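Local coordinates for T9SS C-terminal target domain-containing protein (Bacteroides cellulosilyticus, PDB 5JVK) that probably hydrolyses O-glycosidic bonds, as a family 39 glycoside hydrolase from a gut symbiont, at residues L234-K245 with V273-D283; G264-L274 with V315-S323. One frame throughout, in Å; residues are numbered along the deposited sequence.

The eight-stranded parallel barrel of this chain is of the (beta/alpha)8 kind, and both contacts lie among the helices and loops on its outside. From the N terminus, helix 229-247 comes first and leads into strand 252-255; the chain then passes through 264-274 and helix 270-275 to reach strand 284-287. Contact 1 closes this excursion by bringing 273-283 back against 234-245. Contact 2 closes an overlapping loop, from 264-274 through strand 284-287 to 315-323 on helix 312-325, which precedes strand 335-341. The two loops cross: 264-274 starts within the first, while 315-323 follows its close. They share Val273 and Leu274. Short helix 270-275 thus lies between two longer barrel helices and joins both.

Contact 1 (L234-K245 with V273-D283); sequences LPLLKVVYPTVK and VLDAGGVDFQD
In the outer layer of the (beta/alpha)8 barrel, helix 229-247 packs through Leu234, Lys238 and Tyr241 against the end of helix 270-275 and the loop leading into strand 284-287. A Schellman motif ends the short helix, with Gly277 at C-prime, and brings Gly278 against Leu234, whose CD1 lies 4.1 Å from Gly278 CA. Lys238 lays its aliphatic chain over the Phe281 ring, CG 3.6 Å from the centroid and only 4° off the normal, a CH-pi contact, while CE continues above the CE2 side. Leu237 packs its CG 4.1 Å from Phe281 CB. With CG anti to the backbone N (chi1 -176°), the Tyr241 ring reaches across to the loop, Phe281 C over one face and Lys245 CG, from the same helix, over the opposite one, both toward the rim. Its OH donates to Asp283 OD1 at 2.7 Å, on the syn side but 31° out of the carboxylate plane. Lys245 NZ forms a salt bridge with Asp283 OD2 (3.0 Å) from above the carboxylate plane and also bonds to the carbonyls of Pro249 and Ile251. A valine in place of Tyr241 would probably leave Asp283 OD1 without its hydroxyl partner and open a gap beside the Phe281 backbone. Held through both oxygens, with OD2 also accepting from Leu253 N, the carboxylate has little freedom to turn and is likely to stay ionised.

Contact 2 (G264-L274 with V315-S323); sequences GPGGAFIIPVL and VWPYLKKIS
The Tyr318 ring meets the 264-267 turn with its edge: the carbonyl oxygens of Pro265 and Gly266 and the amide N of Gly267 all lie near the ring plane, and Pro306 also touches the tyrosine side chain. Tyr318 CD2 comes 3.6 Å from Pro265 O, and Tyr318 OH donates to Gly266 O at 3.1 Å, with a C=O...O angle of 122°. CG stands anti to the backbone N (chi1 170°), which sends the ring out from helix 312-325 to the type I turn. Ile271 CD1 reaches the same hydroxyl oxygen at 3.5 Å, crossing the tyrosine at about a right angle. On the turn itself, Pro265 CB rests against Val315, 3.7 Å from CG1, and Leu319 CD2 lies 3.4 Å from Pro265 O. Farther along, Ile322 CG2 meets Leu274 CD1 at 4.0 Å and, more loosely, Ile270 CG2. The axes of 270-274 and 315-323 are 10° from parallel and 12.3 Å apart at closest, so these helices meet through side-chain ends. On the barrel side, Ile270 and Leu319 both touch Tyr285 of strand 284-287. Apolar groups make most of the contact, partly against backbone carbonyls; its one hydrogen bond comes from the tyrosine hydroxyl, 57° above the carbonyl plane and off its lone pairs, tying helix 312-325 to a glycine-rich turn.

Contact 1 (L234-K245 with V273-D283)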
loop_
_atom_site.group_PDB
_atom_site.type_symbol
_atom_site.label_atom_id
_atom_site.label_comp_id
_atom_site.label_asym_id
_atom_site.label_seq_id
_atom_site.Cartn_x
_atom_site.Cartn_y
_atom_site.Cartn_z
ATOM N N LEU A 234 21.265 -17.141 -7.175
ATOM C CA LEU A 234 21.111 -17.559 -8.577
ATOM C C LEU A 234 21.094 -19.090 -8.783
ATOM O O LEU A 234 20.318 -19.577 -9.605
ATOM C CB LEU A 234 22.163 -16.878 -9.474
ATOM C CG LEU A 234 22.122 -17.130 -10.988
ATOM C CD1 LEU A 234 20.738 -16.885 -11.579
ATOM C CD2 LEU A 234 23.150 -16.251 -11.684
ATOM N N PRO A 235 21.939 -19.848 -8.047
ATOM C CA PRO A 235 21.810 -21.310 -8.066
ATOM C C PRO A 235 20.427 -21.832 -7.676
ATOM O O PRO A 235 19.888 -22.693 -8.371
ATOM C CB PRO A 235 22.856 -21.760 -7.046
ATOM C CG PRO A 235 23.933 -20.747 -7.182
ATOM C CD PRO A 235 23.250 -19.443 -7.504
ATOM N N LEU A 236 19.871 -21.314 -6.583
ATOM C CA LEU A 236 18.514 -21.669 -6.155
ATOM C C LEU A 236 17.497 -21.295 -7.233
ATOM O O LEU A 236 16.611 -22.083 -7.559
ATOM C CB LEU A 236 18.176 -20.984 -4.820
ATOM C CG LEU A 236 16.817 -21.200 -4.126
ATOM C CD1 LEU A 236 15.703 -20.393 -4.767
ATOM C CD2 LEU A 236 16.414 -22.665 -4.070
ATOM N N LEU A 237 17.645 -20.094 -7.785
ATOM C CA LEU A 237 16.749 -19.571 -8.818
ATOM C C LEU A 237 16.776 -20.393 -10.116
ATOM O O LEU A 237 15.735 -20.576 -10.754
ATOM C CB LEU A 237 17.109 -18.109 -9.109
ATOM C CG LEU A 237 16.223 -17.262 -10.024
ATOM C CD1 LEU A 237 14.801 -17.172 -9.481
ATOM C CD2 LEU A 237 16.845 -15.876 -10.205
ATOM N N LYS A 238 17.960 -20.885 -10.495
ATOM C CA LYS A 238 18.122 -21.726 -11.700
ATOM C C LYS A 238 17.389 -23.072 -11.627
ATOM O O LYS A 238 17.052 -23.641 -12.664
ATOM C CB LYS A 238 19.608 -21.960 -12.015
ATOM C CG LYS A 238 20.273 -20.787 -12.716
ATOM C CD LYS A 238 21.769 -20.993 -12.893
ATOM C CE LYS A 238 22.351 -19.954 -13.840
ATOM N NZ LYS A 238 23.839 -19.933 -13.836
ATOM N N VAL A 239 17.165 -23.573 -10.411
ATOM C CA VAL A 239 16.367 -24.783 -10.183
ATOM C C VAL A 239 14.878 -24.429 -10.067
ATOM O O VAL A 239 14.043 -25.080 -10.693
ATOM C CB VAL A 239 16.835 -25.548 -8.916
ATOM C CG1 VAL A 239 15.998 -26.806 -8.689
ATOM C CG2 VAL A 239 18.314 -25.903 -9.021
ATOM N N VAL A 240 14.559 -23.399 -9.279
ATOM C CA VAL A 240 13.162 -23.009 -9.005
ATOM C C VAL A 240 12.401 -22.532 -10.250
ATOM O O VAL A 240 11.246 -22.912 -10.442
ATOM C CB VAL A 240 13.076 -21.935 -7.880
ATOM C CG1 VAL A 240 11.672 -21.344 -7.756
ATOM C CG2 VAL A 240 13.497 -22.535 -6.548
ATOM N N TYR A 241 13.039 -21.707 -11.079
ATOM C CA TYR A 241 12.355 -21.094 -12.225
ATOM C C TYR A 241 11.795 -22.109 -13.237
ATOM O O TYR A 241 10.605 -22.052 -13.543
ATOM C CB TYR A 241 13.242 -20.047 -12.914
ATOM C CG TYR A 241 12.559 -19.311 -14.047
ATOM C CD1 TYR A 241 11.677 -18.255 -13.792
ATOM C CD2 TYR A 241 12.793 -19.664 -15.377
ATOM C CE1 TYR A 241 11.050 -17.575 -14.829
ATOM C CE2 TYR A 241 12.169 -18.991 -16.420
ATOM C CZ TYR A 241 11.300 -17.947 -16.142
ATOM O OH TYR A 241 10.687 -17.284 -17.176
ATOM N N PRO A 242 12.632 -23.040 -13.748
ATOM C CA PRO A 242 12.074 -24.049 -14.665
ATOM C C PRO A 242 11.083 -25.018 -14.001
ATOM O O PRO A 242 10.091 -25.382 -14.627
ATOM C CB PRO A 242 13.316 -24.796 -15.176
ATOM C CG PRO A 242 14.356 -24.563 -14.138
ATOM C CD PRO A 242 14.094 -23.185 -13.613
ATOM N N THR A 243 11.353 -25.416 -12.756
ATOM C CA THR A 243 10.450 -26.290 -11.986
ATOM C C THR A 243 9.047 -25.696 -11.830
ATOM O O THR A 243 8.049 -26.404 -11.976
ATOM C CB THR A 243 11.000 -26.578 -10.569
ATOM O OG1 THR A 243 12.368 -26.987 -10.650
ATOM C CG2 THR A 243 10.200 -27.677 -9.877
ATOM N N VAL A 244 8.986 -24.400 -11.534
ATOM C CA VAL A 244 7.718 -23.709 -11.291
ATOM C C VAL A 244 7.000 -23.334 -12.597
ATOM O O VAL A 244 5.786 -23.507 -12.700
ATOM C CB VAL A 244 7.928 -22.460 -10.402
ATOM C CG1 VAL A 244 6.650 -21.646 -10.294
ATOM C CG2 VAL A 244 8.400 -22.864 -9.011
ATOM N N LYS A 245 7.738 -22.814 -13.576
ATOM C CA LYS A 245 7.142 -22.374 -14.850
ATOM C C LYS A 245 6.588 -23.519 -15.709
ATOM O O LYS A 245 5.669 -23.308 -16.500
ATOM C CB LYS A 245 8.145 -21.552 -15.669
ATOM C CG LYS A 245 8.512 -20.211 -15.045
ATOM C CD LYS A 245 7.421 -19.159 -15.209
ATOM C CE LYS A 245 7.422 -18.548 -16.601
ATOM N NZ LYS A 245 6.446 -17.431 -16.717
ATOM N N VAL A 273 23.315 -10.271 -10.883
ATOM C CA VAL A 273 22.620 -11.402 -11.505
ATOM C C VAL A 273 22.657 -11.296 -13.032
ATOM O O VAL A 273 22.850 -12.304 -13.714
ATOM C CB VAL A 273 21.157 -11.522 -10.998
ATOM C CG1 VAL A 273 20.378 -12.587 -11.768
ATOM C CG2 VAL A 273 21.127 -11.835 -9.504
ATOM N N LEU A 274 22.471 -10.086 -13.562
ATOM C CA LEU A 274 22.539 -9.851 -15.009
ATOM C C LEU A 274 23.959 -10.022 -15.552
ATOM O O LEU A 274 24.151 -10.640 -16.603
ATOM C CB LEU A 274 22.010 -8.457 -15.366
ATOM C CG LEU A 274 20.526 -8.183 -15.080
ATOM C CD1 LEU A 274 20.231 -6.698 -15.211
ATOM C CD2 LEU A 274 19.611 -8.992 -15.989
ATOM N N ASP A 275 24.944 -9.481 -14.831
ATOM C CA ASP A 275 26.362 -9.612 -15.207
ATOM C C ASP A 275 26.869 -11.061 -15.177
ATOM O O ASP A 275 27.831 -11.384 -15.874
ATOM C CB ASP A 275 27.255 -8.723 -14.319
ATOM C CG ASP A 275 27.065 -7.224 -14.585
ATOM O OD1 ASP A 275 26.366 -6.840 -15.551
ATOM O OD2 ASP A 275 27.629 -6.420 -13.812
ATOM N N ALA A 276 26.219 -11.919 -14.385
ATOM C CA ALA A 276 26.486 -13.367 -14.376
ATOM C C ALA A 276 25.589 -14.178 -15.340
ATOM O O ALA A 276 25.446 -15.390 -15.168
ATOM C CB ALA A 276 26.347 -13.903 -12.956
ATOM N N GLY A 277 24.996 -13.524 -16.342
ATOM C CA GLY A 277 24.158 -14.197 -17.343
ATOM C C GLY A 277 22.877 -14.840 -16.825
ATOM O O GLY A 277 22.393 -15.810 -17.414
ATOM N N GLY A 278 22.318 -14.295 -15.743
ATOM C CA GLY A 278 21.136 -14.872 -15.085
ATOM C C GLY A 278 19.782 -14.284 -15.466
ATOM O O GLY A 278 18.770 -14.660 -14.877
ATOM N N VAL A 279 19.758 -13.380 -16.448
ATOM C CA VAL A 279 18.536 -12.654 -16.843
ATOM C C VAL A 279 17.315 -13.541 -17.156
ATOM O O VAL A 279 16.186 -13.173 -16.813
ATOM C CB VAL A 279 18.809 -11.689 -18.035
ATOM C CG1 VAL A 279 19.116 -12.443 -19.326
ATOM C CG2 VAL A 279 17.645 -10.725 -18.239
ATOM N N ASP A 280 17.546 -14.696 -17.786
ATOM C CA ASP A 280 16.457 -15.592 -18.224
ATOM C C ASP A 280 15.740 -16.340 -17.104
ATOM O O ASP A 280 14.627 -16.828 -17.313
ATOM C CB ASP A 280 16.968 -16.627 -19.236
ATOM C CG ASP A 280 17.346 -16.015 -20.563
ATOM O OD1 ASP A 280 16.552 -15.221 -21.112
ATOM O OD2 ASP A 280 18.438 -16.338 -21.071
ATOM N N PHE A 281 16.358 -16.432 -15.927
ATOM C CA PHE A 281 15.806 -17.228 -14.823
ATOM C C PHE A 281 14.808 -16.476 -13.928
ATOM O O PHE A 281 14.478 -16.946 -12.832
ATOM C CB PHE A 281 16.956 -17.847 -14.015
ATOM C CG PHE A 281 17.843 -18.736 -14.843
ATOM C CD1 PHE A 281 17.475 -20.056 -15.107
ATOM C CD2 PHE A 281 19.020 -18.248 -15.400
ATOM C CE1 PHE A 281 18.277 -20.876 -15.890
ATOM C CE2 PHE A 281 19.827 -19.064 -16.185
ATOM C CZ PHE A 281 19.456 -20.380 -16.429
ATOM N N GLN A 282 14.336 -15.312 -14.391
ATOM C CA GLN A 282 13.202 -14.610 -13.783
ATOM C C GLN A 282 12.277 -14.021 -14.845
ATOM O O GLN A 282 12.669 -13.830 -16.001
ATOM C CB GLN A 282 13.662 -13.450 -12.893
ATOM C CG GLN A 282 14.923 -13.685 -12.085
ATOM C CD GLN A 282 16.124 -12.912 -12.585
ATOM O OE1 GLN A 282 16.403 -12.863 -13.785
ATOM N NE2 GLN A 282 16.850 -12.305 -11.659
ATOM N N ASP A 283 11.047 -13.740 -14.423
ATOM C CA ASP A 283 10.125 -12.878 -15.163
ATOM C C ASP A 283 10.208 -11.431 -14.653
ATOM O O ASP A 283 9.898 -10.490 -15.385
ATOM C CB ASP A 283 8.697 -13.407 -15.033
ATOM C CG ASP A 283 8.568 -14.855 -15.472
ATOM O OD1 ASP A 283 9.147 -15.223 -16.513
ATOM O OD2 ASP A 283 7.888 -15.631 -14.768
#

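Contact 2 (G264-L274 with V315-S323)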
loop_
_atom_site.group_PDB
_atom_site.type_symbol
_atom_site.label_atom_id
_atom_site.label_comp_id
_atom_site.label_asym_id
_atom_site.label_seq_id
_atom_site.Cartn_x
_atom_site.Cartn_y
_atom_site.Cartn_z
ATOM N N GLY A 264 17.638 -2.641 -2.650
ATOM C CA GLY A 264 17.845 -2.770 -4.094
ATOM C C GLY A 264 17.491 -1.652 -5.074
ATOM O O GLY A 264 17.465 -1.913 -6.276
ATOM N N PRO A 265 17.253 -0.403 -4.603
ATOM C CA PRO A 265 16.887 0.647 -5.570
ATOM C C PRO A 265 18.024 1.076 -6.514
ATOM O O PRO A 265 17.748 1.574 -7.608
ATOM C CB PRO A 265 16.469 1.815 -4.676
ATOM C CG PRO A 265 17.269 1.633 -3.443
ATOM C CD PRO A 265 17.378 0.148 -3.241
ATOM N N GLY A 266 19.273 0.892 -6.089
ATOM C CA GLY A 266 20.441 1.111 -6.952
ATOM C C GLY A 266 20.864 -0.095 -7.783
ATOM O O GLY A 266 21.924 -0.064 -8.410
ATOM N N GLY A 267 20.043 -1.146 -7.797
ATOM C CA GLY A 267 20.301 -2.352 -8.583
ATOM C C GLY A 267 21.286 -3.311 -7.942
ATOM O O GLY A 267 21.991 -4.029 -8.646
ATOM N N ALA A 268 21.318 -3.345 -6.611
ATOM C CA ALA A 268 22.312 -4.139 -5.883
ATOM C C ALA A 268 22.099 -5.650 -6.009
ATOM O O ALA A 268 23.062 -6.406 -5.896
ATOM C CB ALA A 268 22.355 -3.730 -4.416
ATOM N N PHE A 269 20.856 -6.086 -6.231
ATOM C CA PHE A 269 20.555 -7.505 -6.471
ATOM C C PHE A 269 20.616 -7.855 -7.955
ATOM O O PHE A 269 21.258 -8.834 -8.337
ATOM C CB PHE A 269 19.178 -7.895 -5.920
ATOM C CG PHE A 269 18.718 -9.263 -6.360
ATOM C CD1 PHE A 269 19.130 -10.406 -5.679
ATOM C CD2 PHE A 269 17.892 -9.413 -7.476
ATOM C CE1 PHE A 269 18.719 -11.668 -6.096
ATOM C CE2 PHE A 269 17.481 -10.671 -7.895
ATOM C CZ PHE A 269 17.894 -11.801 -7.206
ATOM N N ILE A 270 19.924 -7.071 -8.779
ATOM C CA ILE A 270 19.725 -7.412 -10.193
ATOM C C ILE A 270 20.999 -7.292 -11.041
ATOM O O ILE A 270 21.241 -8.144 -11.894
ATOM C CB ILE A 270 18.541 -6.618 -10.823
ATOM C CG1 ILE A 270 18.051 -7.281 -12.119
ATOM C CG2 ILE A 270 18.899 -5.160 -11.079
ATOM C CD1 ILE A 270 17.386 -8.627 -11.925
ATOM N N ILE A 271 21.814 -6.263 -10.799
ATOM C CA ILE A 271 23.015 -6.022 -11.618
ATOM C C ILE A 271 24.043 -7.175 -11.539
ATOM O O ILE A 271 24.540 -7.608 -12.580
ATOM C CB ILE A 271 23.663 -4.635 -11.325
ATOM C CG1 ILE A 271 22.722 -3.511 -11.790
ATOM C CG2 ILE A 271 25.027 -4.500 -12.006
ATOM C CD1 ILE A 271 23.139 -2.119 -11.358
ATOM N N PRO A 272 24.365 -7.670 -10.322
ATOM C CA PRO A 272 25.212 -8.875 -10.239
ATOM C C PRO A 272 24.636 -10.106 -10.950
ATOM O O PRO A 272 25.391 -10.882 -11.539
ATOM C CB PRO A 272 25.304 -9.145 -8.732
ATOM C CG PRO A 272 25.058 -7.834 -8.083
ATOM C CD PRO A 272 24.180 -7.035 -9.002
ATOM N N VAL A 273 23.315 -10.271 -10.883
ATOM C CA VAL A 273 22.620 -11.402 -11.505
ATOM C C VAL A 273 22.657 -11.296 -13.032
ATOM O O VAL A 273 22.850 -12.304 -13.714
ATOM C CB VAL A 273 21.157 -11.522 -10.998
ATOM C CG1 VAL A 273 20.378 -12.587 -11.768
ATOM C CG2 VAL A 273 21.127 -11.835 -9.504
ATOM N N LEU A 274 22.471 -10.086 -13.562
ATOM C CA LEU A 274 22.539 -9.851 -15.009
ATOM C C LEU A 274 23.959 -10.022 -15.552
ATOM O O LEU A 274 24.151 -10.640 -16.603
ATOM C CB LEU A 274 22.010 -8.457 -15.366
ATOM C CG LEU A 274 20.526 -8.183 -15.080
ATOM C CD1 LEU A 274 20.231 -6.698 -15.211
ATOM C CD2 LEU A 274 19.611 -8.992 -15.989
ATOM N N VAL A 315 14.997 6.859 -8.729
ATOM C CA VAL A 315 15.002 5.390 -8.736
ATOM C C VAL A 315 14.089 4.788 -9.818
ATOM O O VAL A 315 14.484 3.826 -10.484
ATOM C CB VAL A 315 14.631 4.817 -7.343
ATOM C CG1 VAL A 315 14.450 3.299 -7.384
ATOM C CG2 VAL A 315 15.690 5.188 -6.312
ATOM N N TRP A 316 12.888 5.343 -9.991
ATOM C CA TRP A 316 11.910 4.767 -10.928
ATOM C C TRP A 316 12.436 4.768 -12.382
ATOM O O TRP A 316 12.465 3.707 -13.007
ATOM C CB TRP A 316 10.514 5.430 -10.819
ATOM C CG TRP A 316 9.511 4.736 -9.891
ATOM C CD1 TRP A 316 8.224 4.389 -10.203
ATOM C CD2 TRP A 316 9.710 4.327 -8.526
ATOM N NE1 TRP A 316 7.613 3.793 -9.128
ATOM C CE2 TRP A 316 8.497 3.744 -8.085
ATOM C CE3 TRP A 316 10.789 4.396 -7.634
ATOM C CZ2 TRP A 316 8.334 3.230 -6.791
ATOM C CZ3 TRP A 316 10.626 3.883 -6.341
ATOM C CH2 TRP A 316 9.404 3.309 -5.937
ATOM N N PRO A 317 12.879 5.935 -12.910
ATOM C CA PRO A 317 13.493 5.946 -14.250
ATOM C C PRO A 317 14.788 5.140 -14.381
ATOM O O PRO A 317 15.059 4.606 -15.456
ATOM C CB PRO A 317 13.788 7.432 -14.497
ATOM C CG PRO A 317 12.847 8.155 -13.613
ATOM C CD PRO A 317 12.761 7.306 -12.377
ATOM N N TYR A 318 15.574 5.067 -13.307
ATOM C CA TYR A 318 16.835 4.319 -13.313
ATOM C C TYR A 318 16.623 2.812 -13.499
ATOM O O TYR A 318 17.318 2.193 -14.299
ATOM C CB TYR A 318 17.651 4.604 -12.040
ATOM C CG TYR A 318 18.859 3.704 -11.844
ATOM C CD1 TYR A 318 20.015 3.858 -12.618
ATOM C CD2 TYR A 318 18.847 2.701 -10.877
ATOM C CE1 TYR A 318 21.120 3.031 -12.432
ATOM C CE2 TYR A 318 19.939 1.874 -10.683
ATOM C CZ TYR A 318 21.074 2.037 -11.458
ATOM O OH TYR A 318 22.150 1.197 -11.244
ATOM N N LEU A 319 15.672 2.230 -12.774
ATOM C CA LEU A 319 15.390 0.792 -12.897
ATOM C C LEU A 319 14.609 0.446 -14.167
ATOM O O LEU A 319 14.681 -0.687 -14.647
ATOM C CB LEU A 319 14.650 0.275 -11.663
ATOM C CG LEU A 319 15.393 0.441 -10.337
ATOM C CD1 LEU A 319 14.530 -0.086 -9.206
ATOM C CD2 LEU A 319 16.750 -0.248 -10.341
ATOM N N LYS A 320 13.862 1.414 -14.693
ATOM C CA LYS A 320 13.200 1.282 -15.992
ATOM C C LYS A 320 14.243 1.139 -17.102
ATOM O O LYS A 320 14.125 0.265 -17.960
ATOM C CB LYS A 320 12.314 2.500 -16.255
ATOM C CG LYS A 320 11.330 2.353 -17.402
ATOM C CD LYS A 320 10.544 3.644 -17.588
ATOM C CE LYS A 320 9.257 3.438 -18.375
ATOM N NZ LYS A 320 9.500 3.202 -19.824
ATOM N N LYS A 321 15.258 2.005 -17.062
ATOM C CA LYS A 321 16.402 1.958 -17.981
ATOM C C LYS A 321 17.110 0.596 -17.951
ATOM O O LYS A 321 17.389 0.025 -19.004
ATOM C CB LYS A 321 17.389 3.085 -17.636
ATOM C CG LYS A 321 18.634 3.187 -18.511
ATOM C CD LYS A 321 19.618 4.203 -17.938
ATOM C CE LYS A 321 21.017 4.063 -18.523
ATOM N NZ LYS A 321 21.109 4.565 -19.924
ATOM N N ILE A 322 17.380 0.081 -16.751
ATOM C CA ILE A 322 18.068 -1.206 -16.582
ATOM C C ILE A 322 17.283 -2.325 -17.267
ATOM O O ILE A 322 17.858 -3.105 -18.025
ATOM C CB ILE A 322 18.292 -1.568 -15.087
ATOM C CG1 ILE A 322 19.247 -0.574 -14.403
ATOM C CG2 ILE A 322 18.824 -2.993 -14.927
ATOM C CD1 ILE A 322 20.639 -0.482 -14.999
ATOM N N SER A 323 15.979 -2.391 -17.001
ATOM C CA SER A 323 15.107 -3.413 -17.595
ATOM C C SER A 323 14.998 -3.273 -19.118
ATOM O O SER A 323 15.026 -4.273 -19.837
ATOM C CB SER A 323 13.715 -3.384 -16.954
ATOM O OG SER A 323 13.774 -3.777 -15.593
#